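PDB 4EVX: putative phage endolysin from Salmonella enterica subsp. enterica serovar Typhimurium, which probably acts as a lysozyme, hydrolysing the beta-1,4 linkages between N-acetylmuramic acid and N-acetylglucosamine in bacterial peptidoglycan. Local coordinates for residues A[39-44]-A[56-61]; A[75-80]-A[84-89]. All coordinates share one frame; numbering follows the deposited sequence.

Interaction 1. Residues A[39-44]-A[56-61]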
loop_
_atom_site.group_PDB
_atom_site.type_symbol
_atom_site.label_atom_id
_atom_site.label_comp_id
_atom_site.label_asym_id
_atom_site.label_seq_id
_atom_site.Cartn_x
_atom_site.Cartn_y
_atom_site.Cartn_z
ATOM N N HIS A 39 -14.605 5.875 14.173
ATOM C CA HIS A 39 -15.692 4.942 13.840
ATOM C C HIS A 39 -16.899 5.616 13.158
ATOM O O HIS A 39 -17.502 6.522 13.746
ATOM C CB HIS A 39 -16.219 4.233 15.079
ATOM C CG HIS A 39 -17.343 3.258 14.792
ATOM N ND1 HIS A 39 -17.114 2.040 14.090
ATOM C CD2 HIS A 39 -18.660 3.357 15.070
ATOM C CE1 HIS A 39 -18.304 1.451 14.021
ATOM N NE2 HIS A 39 -19.261 2.193 14.580
HETATM N N MSE A 40 -17.267 5.183 11.944
HETATM C CA MSE A 40 -18.441 5.787 11.322
HETATM C C MSE A 40 -19.719 5.133 11.877
HETATM O O MSE A 40 -19.901 3.939 11.788
HETATM C CB MSE A 40 -18.380 5.691 9.806
HETATM C CG MSE A 40 -19.292 6.718 9.171
HETATM SE SE MSE A 40 -19.538 6.346 7.352
HETATM C CE MSE A 40 -17.831 6.673 6.756
ATOM N N LEU A 41 -20.613 5.940 12.431
ATOM C CA LEU A 41 -21.855 5.459 13.011
ATOM C C LEU A 41 -22.821 5.027 11.890
ATOM O O LEU A 41 -22.749 5.558 10.803
ATOM C CB LEU A 41 -22.467 6.556 13.897
ATOM C CG LEU A 41 -21.714 6.819 15.203
ATOM C CD1 LEU A 41 -22.216 8.147 15.851
ATOM C CD2 LEU A 41 -21.883 5.654 16.176
ATOM N N THR A 42 -23.698 4.065 12.142
ATOM C CA THR A 42 -24.679 3.628 11.120
ATOM C C THR A 42 -25.758 4.709 10.996
ATOM O O THR A 42 -25.866 5.540 11.891
ATOM C CB THR A 42 -25.269 2.263 11.489
ATOM O OG1 THR A 42 -25.926 2.402 12.742
ATOM C CG2 THR A 42 -24.221 1.182 11.544
ATOM N N PRO A 43 -26.579 4.703 9.922
ATOM C CA PRO A 43 -27.587 5.770 9.748
ATOM C C PRO A 43 -28.562 6.024 10.912
ATOM O O PRO A 43 -28.853 7.183 11.215
ATOM C CB PRO A 43 -28.376 5.290 8.524
ATOM C CG PRO A 43 -27.412 4.488 7.749
ATOM C CD PRO A 43 -26.590 3.773 8.773
ATOM N N ASP A 44 -29.077 4.972 11.538
ATOM C CA ASP A 44 -30.099 5.116 12.588
ATOM C C ASP A 44 -29.546 5.301 13.999
ATOM O O ASP A 44 -30.344 5.494 14.928
ATOM C CB ASP A 44 -31.003 3.862 12.602
ATOM C CG ASP A 44 -31.744 3.579 11.298
ATOM O OD1 ASP A 44 -32.019 4.547 10.544
ATOM O OD2 ASP A 44 -32.105 2.394 11.062
ATOM N N GLU A 56 -13.091 1.660 22.263
ATOM C CA GLU A 56 -12.143 0.564 22.005
ATOM C C GLU A 56 -12.846 -0.569 21.279
ATOM O O GLU A 56 -12.326 -1.102 20.317
ATOM C CB GLU A 56 -11.560 0.013 23.301
ATOM C CG GLU A 56 -10.387 -0.937 23.129
ATOM C CD GLU A 56 -9.087 -0.231 22.768
ATOM O OE1 GLU A 56 -9.002 1.003 22.949
ATOM O OE2 GLU A 56 -8.135 -0.929 22.357
ATOM N N ALA A 57 -14.060 -0.949 21.710
ATOM C CA ALA A 57 -14.803 -2.007 21.047
ATOM C C ALA A 57 -15.128 -1.659 19.602
ATOM O O ALA A 57 -15.018 -2.499 18.715
ATOM C CB ALA A 57 -16.101 -2.280 21.775
ATOM N N PHE A 58 -15.495 -0.418 19.325
ATOM C CA PHE A 58 -15.726 -0.030 17.927
ATOM C C PHE A 58 -14.457 -0.097 17.078
ATOM O O PHE A 58 -14.537 -0.487 15.900
ATOM C CB PHE A 58 -16.283 1.394 17.824
ATOM C CG PHE A 58 -17.742 1.575 18.132
ATOM C CD1 PHE A 58 -18.690 0.718 17.600
ATOM C CD2 PHE A 58 -18.185 2.726 18.762
ATOM C CE1 PHE A 58 -20.058 0.940 17.807
ATOM C CE2 PHE A 58 -19.543 2.996 18.896
ATOM C CZ PHE A 58 -20.473 2.071 18.443
ATOM N N LEU A 59 -13.292 0.219 17.662
ATOM C CA LEU A 59 -12.029 0.121 16.926
ATOM C C LEU A 59 -11.761 -1.345 16.589
ATOM O O LEU A 59 -11.505 -1.661 15.435
ATOM C CB LEU A 59 -10.879 0.691 17.712
ATOM C CG LEU A 59 -9.502 0.513 17.055
ATOM C CD1 LEU A 59 -9.419 1.221 15.730
ATOM C CD2 LEU A 59 -8.425 1.083 17.916
ATOM N N LEU A 60 -11.908 -2.247 17.561
ATOM C CA LEU A 60 -11.711 -3.676 17.270
ATOM C C LEU A 60 -12.712 -4.141 16.268
ATOM O O LEU A 60 -12.368 -4.958 15.421
ATOM C CB LEU A 60 -11.813 -4.501 18.578
ATOM C CG LEU A 60 -10.775 -4.241 19.606
ATOM C CD1 LEU A 60 -10.936 -5.187 20.784
ATOM C CD2 LEU A 60 -9.349 -4.413 19.023
ATOM N N ASP A 61 -13.981 -3.675 16.335
ATOM C CA ASP A 61 -15.003 -4.082 15.359
ATOM C C ASP A 61 -14.577 -3.680 13.928
ATOM O O ASP A 61 -14.569 -4.539 13.007
ATOM C CB ASP A 61 -16.334 -3.449 15.789
ATOM C CG ASP A 61 -17.558 -3.754 14.946
ATOM O OD1 ASP A 61 -17.467 -4.595 14.074
ATOM O OD2 ASP A 61 -18.561 -3.090 15.142
#

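Interaction 2. Residues A[75-80]-A[84-89]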
loop_
_atom_site.group_PDB
_atom_site.type_symbol
_atom_site.label_atom_id
_atom_site.label_comp_id
_atom_site.label_asym_id
_atom_site.label_seq_id
_atom_site.Cartn_x
_atom_site.Cartn_y
_atom_site.Cartn_z
ATOM N N PRO A 75 -7.114 -13.918 -0.805
ATOM C CA PRO A 75 -7.361 -15.237 -0.216
ATOM C C PRO A 75 -6.126 -16.081 0.138
ATOM O O PRO A 75 -6.187 -16.889 1.064
ATOM C CB PRO A 75 -8.209 -15.914 -1.297
ATOM C CG PRO A 75 -7.879 -15.190 -2.551
ATOM C CD PRO A 75 -7.848 -13.794 -2.093
ATOM N N GLU A 76 -5.022 -15.841 -0.517
ATOM C CA GLU A 76 -3.811 -16.600 -0.257
ATOM C C GLU A 76 -2.902 -15.908 0.744
ATOM O O GLU A 76 -1.870 -16.481 1.095
ATOM C CB GLU A 76 -3.047 -16.779 -1.576
ATOM C CG GLU A 76 -3.864 -17.458 -2.642
ATOM C CD GLU A 76 -3.051 -18.024 -3.777
ATOM O OE1 GLU A 76 -2.955 -17.370 -4.838
ATOM O OE2 GLU A 76 -2.431 -19.089 -3.569
ATOM N N LEU A 77 -3.252 -14.676 1.201
ATOM C CA LEU A 77 -2.368 -13.940 2.056
ATOM C C LEU A 77 -2.515 -14.466 3.465
ATOM O O LEU A 77 -3.524 -14.198 4.136
ATOM C CB LEU A 77 -2.645 -12.461 2.015
ATOM C CG LEU A 77 -1.761 -11.600 2.884
ATOM C CD1 LEU A 77 -0.351 -11.633 2.434
ATOM C CD2 LEU A 77 -2.239 -10.210 2.899
ATOM N N ASN A 78 -1.497 -15.178 3.918
ATOM C CA ASN A 78 -1.472 -15.728 5.258
ATOM C C ASN A 78 -0.509 -14.980 6.204
ATOM O O ASN A 78 -0.630 -15.207 7.407
ATOM C CB ASN A 78 -1.108 -17.223 5.226
ATOM C CG ASN A 78 -2.140 -18.132 4.606
ATOM O OD1 ASN A 78 -1.783 -19.131 3.960
ATOM N ND2 ASN A 78 -3.431 -17.913 4.884
ATOM N N ASP A 79 0.396 -14.093 5.708
ATOM C CA ASP A 79 1.384 -13.426 6.568
ATOM C C ASP A 79 0.645 -12.387 7.399
ATOM O O ASP A 79 0.181 -11.405 6.832
ATOM C CB ASP A 79 2.505 -12.822 5.692
ATOM C CG ASP A 79 3.574 -12.000 6.381
ATOM O OD1 ASP A 79 3.321 -11.510 7.470
ATOM O OD2 ASP A 79 4.704 -11.869 5.811
ATOM N N ARG A 80 0.490 -12.615 8.721
ATOM C CA ARG A 80 -0.270 -11.709 9.567
ATOM C C ARG A 80 0.339 -10.322 9.635
ATOM O O ARG A 80 -0.380 -9.356 9.880
ATOM C CB ARG A 80 -0.485 -12.272 10.979
ATOM C CG ARG A 80 -1.430 -13.478 10.926
ATOM C CD ARG A 80 -1.662 -14.081 12.286
ATOM N NE ARG A 80 -2.249 -13.107 13.207
ATOM C CZ ARG A 80 -2.237 -13.191 14.536
ATOM N NH1 ARG A 80 -1.674 -14.234 15.143
ATOM N NH2 ARG A 80 -2.761 -12.218 15.272
ATOM N N GLU A 84 -1.840 -7.006 8.863
ATOM C CA GLU A 84 -1.926 -5.894 9.794
ATOM C C GLU A 84 -1.431 -4.594 9.135
ATOM O O GLU A 84 -2.027 -3.510 9.384
ATOM C CB GLU A 84 -1.193 -6.183 11.091
ATOM C CG GLU A 84 -1.920 -7.191 11.929
ATOM C CD GLU A 84 -1.543 -7.290 13.390
ATOM O OE1 GLU A 84 -0.574 -6.621 13.813
ATOM O OE2 GLU A 84 -2.242 -8.046 14.119
ATOM N N THR A 85 -0.361 -4.648 8.371
ATOM C CA THR A 85 0.115 -3.413 7.739
ATOM C C THR A 85 -0.851 -2.887 6.687
ATOM O O THR A 85 -1.061 -1.660 6.576
ATOM C CB THR A 85 1.490 -3.563 7.137
ATOM O OG1 THR A 85 1.529 -4.509 6.076
ATOM C CG2 THR A 85 2.573 -3.822 8.208
ATOM N N LEU A 86 -1.474 -3.770 5.967
ATOM C CA LEU A 86 -2.478 -3.362 4.979
ATOM C C LEU A 86 -3.677 -2.745 5.678
ATOM O O LEU A 86 -4.167 -1.696 5.270
ATOM C CB LEU A 86 -2.946 -4.498 4.080
ATOM C CG LEU A 86 -2.016 -4.911 2.974
ATOM C CD1 LEU A 86 -2.475 -6.211 2.392
ATOM C CD2 LEU A 86 -1.995 -3.829 1.875
ATOM N N ILE A 87 -4.124 -3.334 6.735
ATOM C CA ILE A 87 -5.206 -2.777 7.524
ATOM C C ILE A 87 -4.823 -1.401 8.101
ATOM O O ILE A 87 -5.638 -0.473 8.025
ATOM C CB ILE A 87 -5.620 -3.770 8.605
ATOM C CG1 ILE A 87 -6.241 -4.994 7.898
ATOM C CG2 ILE A 87 -6.596 -3.125 9.594
ATOM C CD1 ILE A 87 -6.515 -6.056 8.761
ATOM N N ALA A 88 -3.608 -1.230 8.656
ATOM C CA ALA A 88 -3.217 0.060 9.196
ATOM C C ALA A 88 -3.149 1.081 8.070
ATOM O O ALA A 88 -3.578 2.229 8.217
ATOM C CB ALA A 88 -1.883 -0.058 9.880
ATOM N N LEU A 89 -2.607 0.697 6.919
ATOM C CA LEU A 89 -2.570 1.598 5.761
ATOM C C LEU A 89 -3.970 2.064 5.360
ATOM O O LEU A 89 -4.213 3.266 5.204
ATOM C CB LEU A 89 -1.884 0.932 4.570
ATOM C CG LEU A 89 -1.891 1.781 3.272
ATOM C CD1 LEU A 89 -0.991 3.026 3.404
ATOM C CD2 LEU A 89 -1.481 0.973 2.055
HETATM O O HOH W 1 -3.524 -10.121 13.235
#

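Interaction 1. Residues A[39-44]-A[56-61]
H39, on the second strand of the small two-stranded beta hairpin, and F58, on helix 52-73, stack their rings where the hairpin lies against the helix. It is an offset (parallel-displaced) stack: the two planes are only 9° apart and the centroids lie 3.9 Å from each other. The overlap is uneven. H39 CD2 sits over the centre of the phenyl ring, 3.5 Å above its plane, whereas F58 CD1 rides toward the rim of the imidazole and makes the shortest approach, 3.4 Å, to H39 NE2. Closer to the helix backbone, F58 CB comes over the same imidazole, 3.9 Å from the H39 ring centroid, in a CH-pi contact that extends the overlap beyond the two rings. H39 reaches the helix with CG anti to its backbone nitrogen (chi1 -180°), and the two side chains cross at about a right angle although the rings themselves stay almost parallel. L41, the next residue but one, adds a looser apolar contact, its CD2 lying 4.5 Å from F58 CE2.

One ring nitrogen is also gripped from the helix. H39 ND1 hydrogen-bonds OD2 of D62, which helps fix the rotation of the imidazole while F58 covers one face. T4 lysozyme, the best-known relative, has a comparable histidine-aspartate pair between its beta region and a helix. D61 lies on the same helix, its OD2 5.4 Å from H39 NE2, too far for direct contact. With two carboxylates nearby, the imidazole would probably favour the protonated form, and a positive ring would strengthen its attraction to the electron-rich face of F58.

Interaction 2. Residues A[75-80]-A[84-89]
R80 and E84 meet in the first turn of helix 80-94, where E84 N donates to R80 O over 2.9 Å with an N-H...O angle of 161°. The aliphatic part of E84 leans against that same carbonyl, its CG 3.4 Å from R80 O. Farther out the two charged ends are too far apart for a salt bridge, with R80 NH2 4.4 Å from E84 OE2, and water 1 joins them: it accepts from R80 NH2 at 3.0 Å, in the plane of the guanidinium, and donates to E84 OE2 at 2.6 Å. The apolar part of the contact is L77 CD2 against L86 CD1, 4.0 Å apart; with L77 CG swung opposite its own amide (chi1 -180°), CD2 is carried over to the helix.

The other carboxylate oxygen of E84, OE1, bonds to S8 OG and to W18 NE1 of the third subunit, which fixes the head of E84. Between L77 and R80, D79 takes the N-cap position, its OD1 accepting from Q82 N. The loop thus turns from helix 52-73 into helix 80-94, whose I87 packs back on L63, D67 and L70 of the preceding helix.

How the interactions relate
Along the chain, interaction 1 is complete before the first residue of interaction 2, and helix 52-73 links them: it carries the second segment of interaction 1, then runs into the loop that starts interaction 2 and leads to helix 80-94. The contacts lie on opposite sides of the chain's centre, their centres 21 Å apart and their nearest atoms about 8 Å, so they do not touch. One fastens the hairpin to the first part of the helix; the other shapes the turn beyond its far end. Their segments do meet across a subunit interface, where M40, in the 39-44 segment, packs on P75 of the second subunit, the first residue of its 75-80 segment.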